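Local coordinates for protein Cif-like 1 (Burkholderia cenocepacia, PDB 7JQY) that probably hydrolyses epoxides as a Cif-like enzyme of the alpha/beta hydrolase fold and assembles into an octamer, at residues I167-L172 / L192-K197. The protein carries 1 engineered substitution. Sequence-based numbering, arbitrary orientation.
Sequences IWHFGL and LDFYKK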
loop_
_atom_site.group_PDB
_atom_site.type_symbol
_atom_site.label_atom_id
_atom_site.label_comp_id
_atom_site.label_asym_id
_atom_site.label_seq_id
_atom_site.Cartn_x
_atom_site.Cartn_y
_atom_site.Cartn_z
ATOM N N ILE B 167 17.316 2.308 -26.609
ATOM C CA ILE B 167 18.145 2.660 -25.463
ATOM C C ILE B 167 17.501 3.811 -24.706
ATOM O O ILE B 167 18.185 4.568 -24.011
ATOM C CB ILE B 167 19.587 3.001 -25.896
ATOM C CG1 ILE B 167 19.604 4.188 -26.859
ATOM C CG2 ILE B 167 20.246 1.797 -26.555
ATOM C CD1 ILE B 167 20.986 4.779 -27.064
ATOM N N TRP B 168 16.172 3.920 -24.792
ATOM C CA TRP B 168 15.458 4.941 -24.030
ATOM C C TRP B 168 15.791 4.872 -22.545
ATOM O O TRP B 168 15.800 5.899 -21.856
ATOM C CB TRP B 168 13.947 4.776 -24.224
ATOM C CG TRP B 168 13.372 3.560 -23.523
ATOM C CD1 TRP B 168 13.153 2.325 -24.066
ATOM C CD2 TRP B 168 12.966 3.469 -22.145
ATOM N NE1 TRP B 168 12.637 1.472 -23.115
ATOM C CE2 TRP B 168 12.514 2.147 -21.930
ATOM C CE3 TRP B 168 12.945 4.371 -21.075
ATOM C CZ2 TRP B 168 12.039 1.712 -20.694
ATOM C CZ3 TRP B 168 12.477 3.932 -19.842
ATOM C CH2 TRP B 168 12.029 2.615 -19.666
ATOM N N HIS B 169 16.072 3.670 -22.040
ATOM C CA HIS B 169 16.234 3.437 -20.615
ATOM C C HIS B 169 17.596 3.869 -20.089
ATOM O O HIS B 169 17.782 3.898 -18.869
ATOM C CB HIS B 169 15.982 1.955 -20.312
ATOM C CG HIS B 169 16.926 1.029 -21.010
ATOM N ND1 HIS B 169 16.922 0.848 -22.378
ATOM C CD2 HIS B 169 17.905 0.226 -20.525
ATOM C CE1 HIS B 169 17.865 -0.018 -22.707
ATOM N NE2 HIS B 169 18.476 -0.412 -21.600
ATOM N N PHE B 170 18.546 4.187 -20.971
ATOM C CA PHE B 170 19.844 4.680 -20.523
ATOM C C PHE B 170 19.676 5.913 -19.644
ATOM O O PHE B 170 20.317 6.037 -18.592
ATOM C CB PHE B 170 20.735 5.008 -21.725
ATOM C CG PHE B 170 21.386 3.806 -22.361
ATOM C CD1 PHE B 170 20.845 2.538 -22.212
ATOM C CD2 PHE B 170 22.541 3.950 -23.111
ATOM C CE1 PHE B 170 21.448 1.436 -22.798
ATOM C CE2 PHE B 170 23.149 2.853 -23.696
ATOM C CZ PHE B 170 22.602 1.595 -23.540
ATOM N N GLY B 171 18.828 6.850 -20.074
ATOM C CA GLY B 171 18.603 8.046 -19.278
ATOM C C GLY B 171 18.043 7.739 -17.899
ATOM O O GLY B 171 18.594 8.170 -16.884
ATOM N N LEU B 172 16.930 6.999 -17.847
ATOM C CA LEU B 172 16.293 6.704 -16.567
ATOM C C LEU B 172 17.243 5.965 -15.638
ATOM O O LEU B 172 17.381 6.318 -14.465
ATOM C CB LEU B 172 15.016 5.888 -16.782
ATOM C CG LEU B 172 14.425 5.311 -15.492
ATOM C CD1 LEU B 172 13.953 6.426 -14.574
ATOM C CD2 LEU B 172 13.293 4.327 -15.773
ATOM N N LEU B 192 9.472 -7.598 -17.001
ATOM C CA LEU B 192 8.736 -8.401 -17.975
ATOM C C LEU B 192 8.436 -7.589 -19.229
ATOM O O LEU B 192 8.527 -8.102 -20.351
ATOM C CB LEU B 192 7.435 -8.928 -17.366
ATOM C CG LEU B 192 7.375 -10.388 -16.916
ATOM C CD1 LEU B 192 8.277 -10.624 -15.700
ATOM C CD2 LEU B 192 5.946 -10.744 -16.583
ATOM N N ASP B 193 8.056 -6.323 -19.056
ATOM C CA ASP B 193 7.786 -5.482 -20.213
ATOM C C ASP B 193 9.064 -5.207 -20.987
ATOM O O ASP B 193 9.098 -5.342 -22.217
ATOM C CB ASP B 193 7.138 -4.171 -19.782
ATOM C CG ASP B 193 6.580 -3.398 -20.965
ATOM O OD1 ASP B 193 5.446 -3.712 -21.390
ATOM O OD2 ASP B 193 7.286 -2.503 -21.477
ATOM N N PHE B 194 10.137 -4.847 -20.273
ATOM C CA PHE B 194 11.417 -4.632 -20.933
ATOM C C PHE B 194 11.805 -5.849 -21.769
ATOM O O PHE B 194 12.213 -5.717 -22.933
ATOM C CB PHE B 194 12.486 -4.327 -19.883
ATOM C CG PHE B 194 13.778 -3.864 -20.456
ATOM C CD1 PHE B 194 14.708 -4.782 -20.919
ATOM C CD2 PHE B 194 14.067 -2.510 -20.538
ATOM C CE1 PHE B 194 15.911 -4.357 -21.468
ATOM C CE2 PHE B 194 15.264 -2.074 -21.085
ATOM C CZ PHE B 194 16.186 -2.997 -21.550
ATOM N N TYR B 195 11.607 -7.026 -21.227
ATOM C CA TYR B 195 11.966 -8.217 -21.899
ATOM C C TYR B 195 11.116 -8.531 -23.097
ATOM O O TYR B 195 11.629 -8.774 -24.125
ATOM C CB TYR B 195 11.900 -9.387 -20.928
ATOM C CG TYR B 195 13.107 -10.248 -20.867
ATOM C CD1 TYR B 195 14.123 -9.962 -20.025
ATOM C CD2 TYR B 195 13.215 -11.355 -21.624
ATOM C CE1 TYR B 195 15.234 -10.754 -19.952
ATOM C CE2 TYR B 195 14.316 -12.149 -21.561
ATOM C CZ TYR B 195 15.320 -11.840 -20.713
ATOM O OH TYR B 195 16.410 -12.623 -20.630
ATOM N N LYS B 196 9.813 -8.474 -22.961
ATOM C CA LYS B 196 8.933 -8.902 -24.042
ATOM C C LYS B 196 8.972 -7.946 -25.225
ATOM O O LYS B 196 8.799 -8.378 -26.367
ATOM C CB LYS B 196 7.505 -9.054 -23.524
ATOM C CG LYS B 196 7.322 -10.237 -22.598
ATOM C CD LYS B 196 5.869 -10.380 -22.249
ATOM C CE LYS B 196 5.642 -10.853 -20.838
ATOM N NZ LYS B 196 4.280 -11.465 -20.734
ATOM N N LYS B 197 9.225 -6.659 -24.982
ATOM C CA LYS B 197 9.322 -5.705 -26.079
ATOM C C LYS B 197 10.516 -5.984 -26.985
ATOM O O LYS B 197 10.505 -5.580 -28.151
ATOM C CB LYS B 197 9.416 -4.282 -25.518
ATOM C CG LYS B 197 8.076 -3.606 -25.395
ATOM C CD LYS B 197 8.148 -2.290 -24.658
ATOM C CE LYS B 197 6.828 -1.556 -24.829
ATOM N NZ LYS B 197 6.027 -1.567 -23.575
#
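His169 and Phe194 alone join these two segments; their CA atoms, the nearest pair, are 9.4 Å apart. Residues 192-197 belong to helix 187-198, whereas 167-172 lies on the short helix 169-173. The two rings meet edge-to-face, with centroids 4.6 Å apart and planes at 80°. Phe194 supplies the edge: its CE2 lies over the middle of the imidazole, 3.5 Å from CG of His169, while CZ of Phe194 is 3.5 Å from NE2 of His169 on the same face. CG of Phe194 is anti to its backbone nitrogen (chi1 -170°), directing the ring at His169. CD1 of Phe170 lies over the opposite face of the imidazole, offset toward its rim, placing the ring between two phenyl groups. One turn along the helix from Asp193, Lys197 donates from NZ to the syn lone pair of OD2 of Asp193 at 2.6 Å, an i to i+4 salt bridge. Phe194 also meets Trp57 edge-to-face and Arg198 through a cation-pi contact. This T-shaped pair ties together two helices of the helical cap inserted between strands 140-146 and 250-255 of the alpha/beta hydrolase fold, with Phe194 near, but not touching, the probable nucleophile elbow, which carries the engineered serine.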